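Local coordinates for apical membrane antigen 1-like protein, soluble form (Toxoplasma gondii, PDB 3ZLE) that probably takes part in host cell invasion, as a member of the AMA1 family of apicomplexan surface antigens associated with the moving junction, at residues G48-F53 with S216-D221; P117-G122 with N210-Q215; C124-Y129 with F205-N210. All blocks are in the same frame, centred on the assembly; numbering follows the deposited sequence.

In the fold
The three contacts cluster in one part of the fold: between centres, interactions 2 and 3 lie about 8 Å apart, interactions 1 and 2 about 10 Å, and interactions 1 and 3 about 13 Å. Along the chain they are concentric: interaction 3 pairs the innermost segments, interaction 2 the next, and interaction 1 closes the whole with a disulfide. Interactions 2 and 3 share helix 120-129 and N210; interactions 1 and 2 share helix 214-217. The continuous run 205-221 is thus laid against helix 120-129 and then fastened beside edge strand 52-53 of the five-stranded antiparallel sheet. V206 touches residues of all three contacts, making this a single packed unit within the AMA1 family region.

Interaction 1 of 3, residues G48-F53 with S216-D221; sequences GKCPVF and SACPND
The ring of F53 carries the backbone O of N220 over one face, with CD1 the closest ring atom at 3.8 Å. At the rim on that same side, F53 CE1 meets N220 OD1 at 3.5 Å and N220 CB at 3.6 Å. The amide plane of N220 is tilted 65° from the ring, so the two groups are not stacked. On the other side of the ring plane, beyond CZ, lies I121 of helix 120-129. Both ends of the N220 amide are used: ND2 bonds to the carbonyl of W214 in helix 214-217, while OD1 accepts from a water, 3.2 Å away, that also donates to P51 O at 2.7 Å. The water spans the two segments, which share no direct hydrogen bond.

Covalent linkage comes from C50 and C218. Each SG is anti to its own carbonyl carbon (chi1 -73° in C50), and the two meet at 2.2 Å with a nearly perpendicular chi3 of -92°. Each sulfur also rests on the proline that follows the opposite cysteine: C50 SG lies 3.8 Å from P219 CD, and C218 SG 3.9 Å from P51 CD. P219 centres an inverse gamma turn, closed by a weak N220 N to C218 O bond, which turns the chain immediately after the helix. H28 and R21 hold the backbone at the two cysteines, bonding to C50 N and C218 O respectively.

The disulfide therefore joins the lead-in to edge strand 52-53 to the end of helix 214-217 across 167 intervening residues, a long-range closure consistent with the cystine-stabilised, PAN-like domains of the AMA1 ectodomain.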
ATOM      1  N   GLY A  48       8.228   5.062   1.279  1.00 22.28           N
ATOM      2  CA  GLY A  48       8.180   3.737   0.639  1.00 18.72           C
ATOM      3  C   GLY A  48       8.409   3.793  -0.854  1.00 23.92           C
ATOM      4  O   GLY A  48       8.014   4.759  -1.516  1.00 25.27           O
ATOM      5  N   LYS A  49       8.987   2.738  -1.403  1.00 21.81           N
ATOM      6  CA  LYS A  49       9.301   2.688  -2.843  1.00 26.94           C
ATOM      7  C   LYS A  49       8.143   2.180  -3.720  1.00 31.02           C
ATOM      8  O   LYS A  49       8.192   2.316  -4.968  1.00 32.51           O
ATOM      9  CB  LYS A  49      10.581   1.849  -3.082  1.00 23.91           C
ATOM     10  CG  LYS A  49      11.858   2.671  -2.987  1.00 38.03           C
ATOM     11  CD  LYS A  49      12.963   1.997  -2.186  1.00 47.09           C
ATOM     12  CE  LYS A  49      12.875   0.474  -2.243  1.00 57.73           C
ATOM     13  NZ  LYS A  49      14.216  -0.177  -2.189  1.00 61.28           N
ATOM     14  N   CYS A  50       7.090   1.631  -3.092  1.00 26.20           N
ATOM     15  CA  CYS A  50       5.960   1.065  -3.850  1.00 28.01           C
ATOM     16  C   CYS A  50       4.692   1.918  -3.754  1.00 27.95           C
ATOM     17  O   CYS A  50       4.332   2.386  -2.688  1.00 35.52           O
ATOM     18  CB  CYS A  50       5.635  -0.369  -3.398  1.00 25.38           C
ATOM     19  SG  CYS A  50       6.828  -1.582  -3.937  1.00 34.72           S
ATOM     20  N   PRO A  51       3.965   2.047  -4.874  1.00 25.09           N
ATOM     21  CA  PRO A  51       2.677   2.731  -4.801  1.00 23.21           C
ATOM     22  C   PRO A  51       1.654   1.900  -4.043  1.00 23.71           C
ATOM     23  O   PRO A  51       1.758   0.659  -3.979  1.00 20.09           O
ATOM     24  CB  PRO A  51       2.286   2.917  -6.272  1.00 22.55           C
ATOM     25  CG  PRO A  51       3.074   1.927  -7.043  1.00 21.72           C
ATOM     26  CD  PRO A  51       4.284   1.558  -6.229  1.00 21.93           C
ATOM     27  N   VAL A  52       0.730   2.567  -3.370  1.00 20.06           N
ATOM     28  CA  VAL A  52      -0.188   1.863  -2.506  1.00 19.81           C
ATOM     29  C   VAL A  52      -1.563   2.028  -3.100  1.00 20.50           C
ATOM     30  O   VAL A  52      -2.153   3.108  -3.011  1.00 16.63           O
ATOM     31  CB  VAL A  52      -0.189   2.500  -1.099  1.00 22.59           C
ATOM     32  CG1 VAL A  52      -0.822   1.518  -0.079  1.00 18.16           C
ATOM     33  CG2 VAL A  52       1.235   2.875  -0.695  1.00 23.98           C
ATOM     34  N   PHE A  53      -2.099   0.956  -3.679  1.00 24.82           N
ATOM     35  CA  PHE A  53      -3.313   1.054  -4.484  1.00 20.10           C
ATOM     36  C   PHE A  53      -4.556   1.077  -3.617  1.00 23.85           C
ATOM     37  O   PHE A  53      -4.741   0.209  -2.736  1.00 22.44           O
ATOM     38  CB  PHE A  53      -3.378  -0.130  -5.440  1.00 21.30           C
ATOM     39  CG  PHE A  53      -2.449  -0.006  -6.601  1.00 19.77           C
ATOM     40  CD1 PHE A  53      -1.107  -0.344  -6.455  1.00 15.72           C
ATOM     41  CD2 PHE A  53      -2.859   0.617  -7.789  1.00 18.43           C
ATOM     42  CE1 PHE A  53      -0.245  -0.254  -7.537  1.00 15.65           C
ATOM     43  CE2 PHE A  53      -1.954   0.788  -8.856  1.00 17.24           C
ATOM     44  CZ  PHE A  53      -0.637   0.391  -8.696  1.00 16.28           C
ATOM     45  N   SER A 216       6.938  -3.326 -12.510  1.00 25.93           N
ATOM     46  CA  SER A 216       7.654  -4.554 -12.568  1.00 27.46           C
ATOM     47  C   SER A 216       8.171  -5.075 -11.266  1.00 27.41           C
ATOM     48  O   SER A 216       8.471  -6.185 -11.163  1.00 25.68           O
ATOM     49  CB  SER A 216       8.870  -4.322 -13.387  1.00 26.95           C
ATOM     50  OG  SER A 216       8.575  -4.228 -14.694  1.00 40.26           O
ATOM     51  N   ALA A 217       8.337  -4.225 -10.294  1.00 23.14           N
ATOM     52  CA  ALA A 217       9.021  -4.565  -9.079  1.00 28.08           C
ATOM     53  C   ALA A 217       8.123  -4.728  -7.897  1.00 24.10           C
ATOM     54  O   ALA A 217       8.445  -5.325  -6.954  1.00 20.93           O
ATOM     55  CB  ALA A 217      10.026  -3.511  -8.773  1.00 26.21           C
ATOM     56  N   CYS A 218       6.981  -4.131  -8.002  1.00 26.22           N
ATOM     57  CA  CYS A 218       6.084  -3.972  -6.828  1.00 22.67           C
ATOM     58  C   CYS A 218       4.861  -4.886  -6.877  1.00 19.97           C
ATOM     59  O   CYS A 218       4.428  -5.334  -7.964  1.00 19.39           O
ATOM     60  CB  CYS A 218       5.605  -2.530  -6.708  1.00 21.82           C
ATOM     61  SG  CYS A 218       6.837  -1.337  -6.104  1.00 28.13           S
ATOM     62  N   PRO A 219       4.295  -5.178  -5.713  1.00 18.79           N
ATOM     63  CA  PRO A 219       3.154  -6.097  -5.665  1.00 18.72           C
ATOM     64  C   PRO A 219       1.832  -5.367  -5.912  1.00 20.85           C
ATOM     65  O   PRO A 219       1.051  -5.181  -5.005  1.00 23.43           O
ATOM     66  CB  PRO A 219       3.214  -6.634  -4.239  1.00 18.69           C
ATOM     67  CG  PRO A 219       3.789  -5.505  -3.452  1.00 21.80           C
ATOM     68  CD  PRO A 219       4.687  -4.706  -4.371  1.00 17.70           C
ATOM     69  N   ASN A 220       1.621  -4.947  -7.134  1.00 18.77           N
ATOM     70  CA  ASN A 220       0.515  -4.071  -7.486  1.00 17.16           C
ATOM     71  C   ASN A 220      -0.826  -4.706  -7.526  1.00 18.95           C
ATOM     72  O   ASN A 220      -1.813  -4.008  -7.346  1.00 18.22           O
ATOM     73  CB  ASN A 220       0.777  -3.408  -8.812  1.00 19.29           C
ATOM     74  CG  ASN A 220       2.162  -2.915  -8.917  1.00 20.36           C
ATOM     75  OD1 ASN A 220       2.615  -2.150  -8.053  1.00 23.54           O
ATOM     76  ND2 ASN A 220       2.880  -3.364  -9.932  1.00 17.35           N
ATOM     77  N   ASP A 221      -0.883  -6.031  -7.705  1.00 22.60           N
ATOM     78  CA  ASP A 221      -2.148  -6.740  -7.893  1.00 23.47           C
ATOM     79  C   ASP A 221      -2.316  -7.982  -7.029  1.00 20.76           C
ATOM     80  O   ASP A 221      -1.338  -8.577  -6.565  1.00 18.36           O
ATOM     81  CB  ASP A 221      -2.330  -7.098  -9.385  1.00 24.53           C
ATOM     82  CG  ASP A 221      -2.149  -5.903 -10.292  1.00 34.85           C
ATOM     83  OD1 ASP A 221      -3.022  -5.011 -10.267  1.00 43.42           O
ATOM     84  OD2 ASP A 221      -1.143  -5.853 -11.043  1.00 29.00           O
TER
HETATM   85  O   HOH W   1       2.576  -1.693  -4.936  1.00 36.03           O

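Interaction 2 of 3, residues P117-G122 with N210-Q215; sequences PKTAIG and NPDAWQ
D212 reaches across to the turn ahead of helix 120-129, and its side chain can be followed from CB to the carboxylate. CB passes the T119 methyl, CG2, at 4.1 Å. CG lies nearest K118 N, at 3.5 Å. OD2 accepts from K118 N through its syn lone pair (2.7 Å, 157°). OD1 takes two bonds from one face of the carboxylate: T119 OG1 donates at 2.7 Å, on the anti side, and T119 N at 3.0 Å, from well above the plane. Three donors thus fix the carboxylate's rotation.

The T119 hydroxyl passes the network on. Its chi1 of 71° sets OG1 between backbone N and carbonyl carbon, where it accepts from G122 N at 2.9 Å and from W214 NE1 at 3.0 Å, the latter nearly in the indole plane. The I121 CD1 methyl covers one face of that indole in a CH-pi contact, 3.7 Å from the six-membered ring centroid; Q215 CB covers the opposite face. At the margin P117 CG packs on P211 CG.

The result is an N-cap: T119 caps helix 120-129 through G122 N, and D212, presented by a type I turn that begins with an Asx turn at N210, positions the cap.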
ATOM      1  N   PRO A 117       8.447   9.878 -17.817  1.00 20.46           N
ATOM      2  CA  PRO A 117       8.025   8.541 -17.460  1.00 23.42           C
ATOM      3  C   PRO A 117       6.861   8.039 -18.310  1.00 21.68           C
ATOM      4  O   PRO A 117       6.031   8.817 -18.730  1.00 21.43           O
ATOM      5  CB  PRO A 117       7.624   8.676 -15.974  1.00 21.96           C
ATOM      6  CG  PRO A 117       8.293   9.944 -15.516  1.00 21.15           C
ATOM      7  CD  PRO A 117       8.246  10.835 -16.721  1.00 22.02           C
ATOM      8  N   LYS A 118       6.862   6.740 -18.592  1.00 23.32           N
ATOM      9  CA  LYS A 118       5.847   6.123 -19.402  1.00 24.89           C
ATOM     10  C   LYS A 118       4.608   5.643 -18.622  1.00 29.81           C
ATOM     11  O   LYS A 118       3.635   5.286 -19.243  1.00 30.68           O
ATOM     12  CB  LYS A 118       6.423   4.959 -20.228  1.00 31.50           C
ATOM     13  CG  LYS A 118       7.823   5.231 -20.812  1.00 31.05           C
ATOM     14  CD  LYS A 118       7.727   6.031 -22.111  1.00 38.60           C
ATOM     15  CE  LYS A 118       8.604   7.276 -22.082  1.00 55.56           C
ATOM     16  NZ  LYS A 118      10.063   7.018 -21.882  1.00 45.69           N
ATOM     17  N   THR A 119       4.588   5.779 -17.292  1.00 25.54           N
ATOM     18  CA  THR A 119       3.391   5.432 -16.506  1.00 21.81           C
ATOM     19  C   THR A 119       2.863   6.629 -15.771  1.00 21.69           C
ATOM     20  O   THR A 119       3.628   7.449 -15.232  1.00 23.23           O
ATOM     21  CB  THR A 119       3.695   4.294 -15.461  1.00 19.26           C
ATOM     22  OG1 THR A 119       4.526   4.825 -14.395  1.00 21.63           O
ATOM     23  CG2 THR A 119       4.427   3.181 -16.149  1.00 17.47           C
ATOM     24  N   ALA A 120       1.546   6.698 -15.644  1.00 24.57           N
ATOM     25  CA  ALA A 120       0.924   7.839 -14.965  1.00 20.30           C
ATOM     26  C   ALA A 120       1.430   7.910 -13.525  1.00 22.37           C
ATOM     27  O   ALA A 120       1.758   8.995 -13.023  1.00 27.74           O
ATOM     28  CB  ALA A 120      -0.585   7.732 -15.005  1.00 18.68           C
ATOM     29  N   ILE A 121       1.580   6.758 -12.899  1.00 19.58           N
ATOM     30  CA  ILE A 121       2.116   6.714 -11.521  1.00 23.69           C
ATOM     31  C   ILE A 121       3.566   7.246 -11.433  1.00 20.00           C
ATOM     32  O   ILE A 121       3.873   8.050 -10.552  1.00 22.73           O
ATOM     33  CB  ILE A 121       2.042   5.298 -10.887  1.00 20.96           C
ATOM     34  CG1 ILE A 121       0.585   4.949 -10.510  1.00 23.26           C
ATOM     35  CG2 ILE A 121       2.935   5.254  -9.629  1.00 27.98           C
ATOM     36  CD1 ILE A 121       0.323   3.431 -10.272  1.00 20.38           C
ATOM     37  N   GLY A 122       4.390   6.895 -12.419  1.00 22.48           N
ATOM     38  CA  GLY A 122       5.768   7.396 -12.493  1.00 18.85           C
ATOM     39  C   GLY A 122       5.795   8.914 -12.672  1.00 22.91           C
ATOM     40  O   GLY A 122       6.559   9.618 -11.988  1.00 23.61           O
ATOM     41  N   ASN A 210      14.356   4.836 -11.475  1.00 24.20           N
ATOM     42  CA  ASN A 210      13.421   4.710 -12.562  1.00 23.16           C
ATOM     43  C   ASN A 210      11.989   4.779 -12.025  1.00 22.25           C
ATOM     44  O   ASN A 210      11.531   3.848 -11.377  1.00 25.41           O
ATOM     45  CB  ASN A 210      13.612   3.383 -13.261  1.00 20.75           C
ATOM     46  CG  ASN A 210      12.519   3.098 -14.290  1.00 25.62           C
ATOM     47  OD1 ASN A 210      11.867   3.999 -14.836  1.00 28.94           O
ATOM     48  ND2 ASN A 210      12.317   1.843 -14.547  1.00 24.38           N
ATOM     49  N   PRO A 211      11.285   5.852 -12.357  1.00 17.84           N
ATOM     50  CA  PRO A 211       9.966   6.151 -11.760  1.00 18.50           C
ATOM     51  C   PRO A 211       8.933   5.110 -12.176  1.00 17.55           C
ATOM     52  O   PRO A 211       7.894   5.003 -11.571  1.00 16.94           O
ATOM     53  CB  PRO A 211       9.606   7.529 -12.347  1.00 17.14           C
ATOM     54  CG  PRO A 211      10.920   8.086 -12.912  1.00 22.35           C
ATOM     55  CD  PRO A 211      11.735   6.895 -13.316  1.00 18.95           C
ATOM     56  N   ASP A 212       9.225   4.395 -13.241  1.00 16.48           N
ATOM     57  CA  ASP A 212       8.279   3.430 -13.840  1.00 17.66           C
ATOM     58  C   ASP A 212       8.513   2.037 -13.277  1.00 20.55           C
ATOM     59  O   ASP A 212       7.762   1.108 -13.584  1.00 23.45           O
ATOM     60  CB  ASP A 212       8.462   3.437 -15.378  1.00 21.03           C
ATOM     61  CG  ASP A 212       7.925   4.680 -16.012  1.00 23.36           C
ATOM     62  OD1 ASP A 212       6.957   5.283 -15.467  1.00 21.04           O
ATOM     63  OD2 ASP A 212       8.394   5.034 -17.117  1.00 23.85           O
ATOM     64  N   ALA A 213       9.539   1.866 -12.412  1.00 17.76           N
ATOM     65  CA  ALA A 213       9.924   0.499 -12.005  1.00 17.53           C
ATOM     66  C   ALA A 213       8.816  -0.243 -11.287  1.00 16.62           C
ATOM     67  O   ALA A 213       8.811  -1.486 -11.303  1.00 22.47           O
ATOM     68  CB  ALA A 213      11.203   0.503 -11.126  1.00 13.59           C
ATOM     69  N   TRP A 214       8.057   0.467 -10.463  1.00 16.52           N
ATOM     70  CA  TRP A 214       6.945  -0.138  -9.703  1.00 17.57           C
ATOM     71  C   TRP A 214       6.190  -1.166 -10.538  1.00 19.10           C
ATOM     72  O   TRP A 214       5.780  -2.170 -10.012  1.00 25.22           O
ATOM     73  CB  TRP A 214       5.929   0.936  -9.202  1.00 16.67           C
ATOM     74  CG  TRP A 214       5.180   1.601 -10.319  1.00 18.80           C
ATOM     75  CD1 TRP A 214       5.596   2.699 -11.063  1.00 21.01           C
ATOM     76  CD2 TRP A 214       3.915   1.167 -10.913  1.00 18.76           C
ATOM     77  NE1 TRP A 214       4.635   2.992 -12.054  1.00 18.90           N
ATOM     78  CE2 TRP A 214       3.634   2.041 -12.001  1.00 19.97           C
ATOM     79  CE3 TRP A 214       3.002   0.142 -10.611  1.00 21.62           C
ATOM     80  CZ2 TRP A 214       2.486   1.907 -12.784  1.00 19.79           C
ATOM     81  CZ3 TRP A 214       1.876  -0.002 -11.374  1.00 26.36           C
ATOM     82  CH2 TRP A 214       1.624   0.867 -12.478  1.00 27.67           C
ATOM     83  N   GLN A 215       5.947  -0.894 -11.806  1.00 19.42           N
ATOM     84  CA  GLN A 215       5.159  -1.767 -12.624  1.00 22.48           C
ATOM     85  C   GLN A 215       5.654  -3.178 -12.631  1.00 25.55           C
ATOM     86  O   GLN A 215       4.922  -4.053 -12.670  1.00 26.10           O
ATOM     87  CB  GLN A 215       4.992  -1.240 -14.029  1.00 22.69           C
ATOM     88  CG  GLN A 215       3.871  -1.877 -14.797  1.00 23.87           C
ATOM     89  CD  GLN A 215       3.442  -1.166 -16.061  1.00 22.98           C
ATOM     90  OE1 GLN A 215       3.354   0.002 -16.122  1.00 29.88           O
ATOM     91  NE2 GLN A 215       3.134  -1.911 -17.035  1.00 25.48           N
TER

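Interaction 3 of 3, residues C124-Y129 with F205-N210; sequences CALYAY and FVAEGN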
ATOM      1  N   CYS A 124       3.461  11.019 -11.783  1.00 23.08           N
ATOM      2  CA  CYS A 124       2.917  11.738 -10.652  1.00 24.06           C
ATOM      3  C   CYS A 124       3.922  11.728  -9.503  1.00 22.46           C
ATOM      4  O   CYS A 124       4.105  12.738  -8.805  1.00 20.01           O
ATOM      5  CB  CYS A 124       1.554  11.171 -10.251  1.00 23.26           C
ATOM      6  SG  CYS A 124       0.703  12.125  -8.995  1.00 31.77           S
ATOM      7  N   ALA A 125       4.715  10.675  -9.446  1.00 23.66           N
ATOM      8  CA  ALA A 125       5.702  10.539  -8.370  1.00 26.67           C
ATOM      9  C   ALA A 125       6.848  11.497  -8.675  1.00 25.05           C
ATOM     10  O   ALA A 125       7.272  12.268  -7.782  1.00 24.17           O
ATOM     11  CB  ALA A 125       6.206   9.099  -8.257  1.00 17.36           C
ATOM     12  N   LEU A 126       7.218  11.570  -9.960  1.00 25.32           N
ATOM     13  CA  LEU A 126       8.323  12.447 -10.415  1.00 25.05           C
ATOM     14  C   LEU A 126       7.925  13.884 -10.217  1.00 25.40           C
ATOM     15  O   LEU A 126       8.752  14.718  -9.868  1.00 33.02           O
ATOM     16  CB  LEU A 126       8.681  12.230 -11.902  1.00 21.64           C
ATOM     17  CG  LEU A 126       9.886  13.047 -12.425  1.00 26.36           C
ATOM     18  CD1 LEU A 126      11.108  12.846 -11.520  1.00 25.59           C
ATOM     19  CD2 LEU A 126      10.261  12.743 -13.895  1.00 19.76           C
ATOM     20  N   TYR A 127       6.645  14.174 -10.454  1.00 22.36           N
ATOM     21  CA  TYR A 127       6.148  15.536 -10.349  1.00 21.29           C
ATOM     22  C   TYR A 127       6.215  15.982  -8.903  1.00 18.41           C
ATOM     23  O   TYR A 127       6.595  17.097  -8.629  1.00 30.84           O
ATOM     24  CB  TYR A 127       4.711  15.618 -10.839  1.00 20.26           C
ATOM     25  CG  TYR A 127       4.088  16.961 -10.768  1.00 23.11           C
ATOM     26  CD1 TYR A 127       4.597  18.023 -11.501  1.00 24.06           C
ATOM     27  CD2 TYR A 127       2.944  17.180 -10.007  1.00 25.89           C
ATOM     28  CE1 TYR A 127       3.997  19.259 -11.465  1.00 28.82           C
ATOM     29  CE2 TYR A 127       2.289  18.405 -10.038  1.00 25.00           C
ATOM     30  CZ  TYR A 127       2.833  19.446 -10.733  1.00 29.62           C
ATOM     31  OH  TYR A 127       2.224  20.702 -10.712  1.00 32.88           O
ATOM     32  N   ALA A 128       5.872  15.097  -7.998  1.00 18.84           N
ATOM     33  CA  ALA A 128       6.021  15.350  -6.557  1.00 20.13           C
ATOM     34  C   ALA A 128       7.509  15.503  -6.213  1.00 23.15           C
ATOM     35  O   ALA A 128       7.881  16.410  -5.487  1.00 21.30           O
ATOM     36  CB  ALA A 128       5.448  14.215  -5.771  1.00 18.52           C
ATOM     37  N   TYR A 129       8.331  14.597  -6.732  1.00 24.04           N
ATOM     38  CA  TYR A 129       9.750  14.515  -6.361  1.00 30.26           C
ATOM     39  C   TYR A 129      10.461  15.817  -6.766  1.00 34.53           C
ATOM     40  O   TYR A 129      11.244  16.343  -5.999  1.00 30.91           O
ATOM     41  CB  TYR A 129      10.386  13.336  -7.058  1.00 27.57           C
ATOM     42  CG  TYR A 129      11.786  13.020  -6.645  1.00 37.46           C
ATOM     43  CD1 TYR A 129      12.025  12.166  -5.598  1.00 39.23           C
ATOM     44  CD2 TYR A 129      12.888  13.447  -7.411  1.00 34.46           C
ATOM     45  CE1 TYR A 129      13.312  11.816  -5.233  1.00 35.29           C
ATOM     46  CE2 TYR A 129      14.174  13.051  -7.082  1.00 31.09           C
ATOM     47  CZ  TYR A 129      14.377  12.239  -5.981  1.00 36.07           C
ATOM     48  OH  TYR A 129      15.638  11.812  -5.613  1.00 29.68           O
ATOM     49  N   PHE A 205       9.356   9.053  -3.479  1.00 21.34           N
ATOM     50  CA  PHE A 205      10.521   8.274  -3.771  1.00 22.08           C
ATOM     51  C   PHE A 205      10.235   7.094  -4.681  1.00 22.22           C
ATOM     52  O   PHE A 205      11.154   6.530  -5.298  1.00 23.10           O
ATOM     53  CB  PHE A 205      11.246   7.865  -2.470  1.00 23.40           C
ATOM     54  CG  PHE A 205      11.845   9.045  -1.724  1.00 25.72           C
ATOM     55  CD1 PHE A 205      13.059   9.594  -2.131  1.00 26.19           C
ATOM     56  CD2 PHE A 205      11.093   9.732  -0.782  1.00 23.91           C
ATOM     57  CE1 PHE A 205      13.539  10.770  -1.571  1.00 22.54           C
ATOM     58  CE2 PHE A 205      11.614  10.853  -0.135  1.00 28.52           C
ATOM     59  CZ  PHE A 205      12.837  11.372  -0.545  1.00 23.74           C
ATOM     60  N   VAL A 206       8.945   6.873  -4.950  1.00 25.01           N
ATOM     61  CA  VAL A 206       8.551   6.046  -6.086  1.00 21.70           C
ATOM     62  C   VAL A 206       9.289   6.566  -7.290  1.00 20.77           C
ATOM     63  O   VAL A 206       9.667   5.814  -8.114  1.00 24.70           O
ATOM     64  CB  VAL A 206       6.997   6.079  -6.307  1.00 28.85           C
ATOM     65  CG1 VAL A 206       6.583   5.376  -7.606  1.00 20.64           C
ATOM     66  CG2 VAL A 206       6.302   5.422  -5.154  1.00 18.28           C
ATOM     67  N   ALA A 207       9.524   7.869  -7.388  1.00 23.67           N
ATOM     68  CA  ALA A 207      10.121   8.375  -8.611  1.00 30.95           C
ATOM     69  C   ALA A 207      11.629   8.142  -8.744  1.00 31.07           C
ATOM     70  O   ALA A 207      12.185   8.261  -9.837  1.00 30.36           O
ATOM     71  CB  ALA A 207       9.784   9.841  -8.827  1.00 29.84           C
ATOM     72  N   GLU A 208      12.259   7.734  -7.649  1.00 35.11           N
ATOM     73  CA  GLU A 208      13.705   7.832  -7.498  1.00 32.98           C
ATOM     74  C   GLU A 208      14.377   6.726  -8.273  1.00 33.51           C
ATOM     75  O   GLU A 208      14.071   5.581  -8.091  1.00 30.27           O
ATOM     76  CB  GLU A 208      14.096   7.717  -6.026  1.00 38.49           C
ATOM     77  CG  GLU A 208      15.498   8.211  -5.755  1.00 44.14           C
ATOM     78  CD  GLU A 208      15.762   8.481  -4.294  1.00 50.43           C
ATOM     79  OE1 GLU A 208      15.783   7.510  -3.499  1.00 51.41           O
ATOM     80  OE2 GLU A 208      16.065   9.651  -3.965  1.00 45.46           O
ATOM     81  N   GLY A 209      15.316   7.074  -9.144  1.00 36.11           N
ATOM     82  CA  GLY A 209      15.863   6.069 -10.039  1.00 27.43           C
ATOM     83  C   GLY A 209      14.985   5.980 -11.268  1.00 31.22           C
ATOM     84  O   GLY A 209      14.885   6.948 -12.030  1.00 27.15           O
ATOM     85  N   ASN A 210      14.356   4.836 -11.475  1.00 24.20           N
ATOM     86  CA  ASN A 210      13.421   4.710 -12.562  1.00 23.16           C
ATOM     87  C   ASN A 210      11.989   4.779 -12.025  1.00 22.25           C
ATOM     88  O   ASN A 210      11.531   3.848 -11.377  1.00 25.41           O
ATOM     89  CB  ASN A 210      13.612   3.383 -13.261  1.00 20.75           C
ATOM     90  CG  ASN A 210      12.519   3.098 -14.290  1.00 25.62           C
ATOM     91  OD1 ASN A 210      11.867   3.999 -14.836  1.00 28.94           O
ATOM     92  ND2 ASN A 210      12.317   1.843 -14.547  1.00 24.38           N
TER
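The 124-129 part of helix 120-129 runs past the 3-10 turn at 205-207 with L126 CA and A207 CA the closest pair of CA atoms, 4.8 Å apart, near enough for small side chains to fill the gap. The A207 methyl presses on the helix backbone, its CB 3.3 Å from L126 N, and also touches Y129 CB at 4.0 Å. A125 CB sits beside it, 3.7 Å from V206 CB; F148 of strand 148-151 backs this pair.

Y129, with CG anti to the backbone nitrogen (chi1 -173°), extends along the turn. Its edge is directed at the face of F205 in an offset edge-to-face pair, centroids 5.8 Å apart and planes at 90°. Beyond the ring, Y129 OH donates to E208 OE2 at 2.8 Å, on the anti lone pair, with the carboxylate turned 81° to the ring.

Two cations attend this aromatic corner: K145 makes a cation-pi contact with Y129, and R38 one with F205 while also forming a long, weak ion pair with E208 OE1. The nearby R38 would probably help keep E208 ionised and its carboxylate a good acceptor for the tyrosine hydroxyl, adding a polar clasp to an otherwise apolar seam.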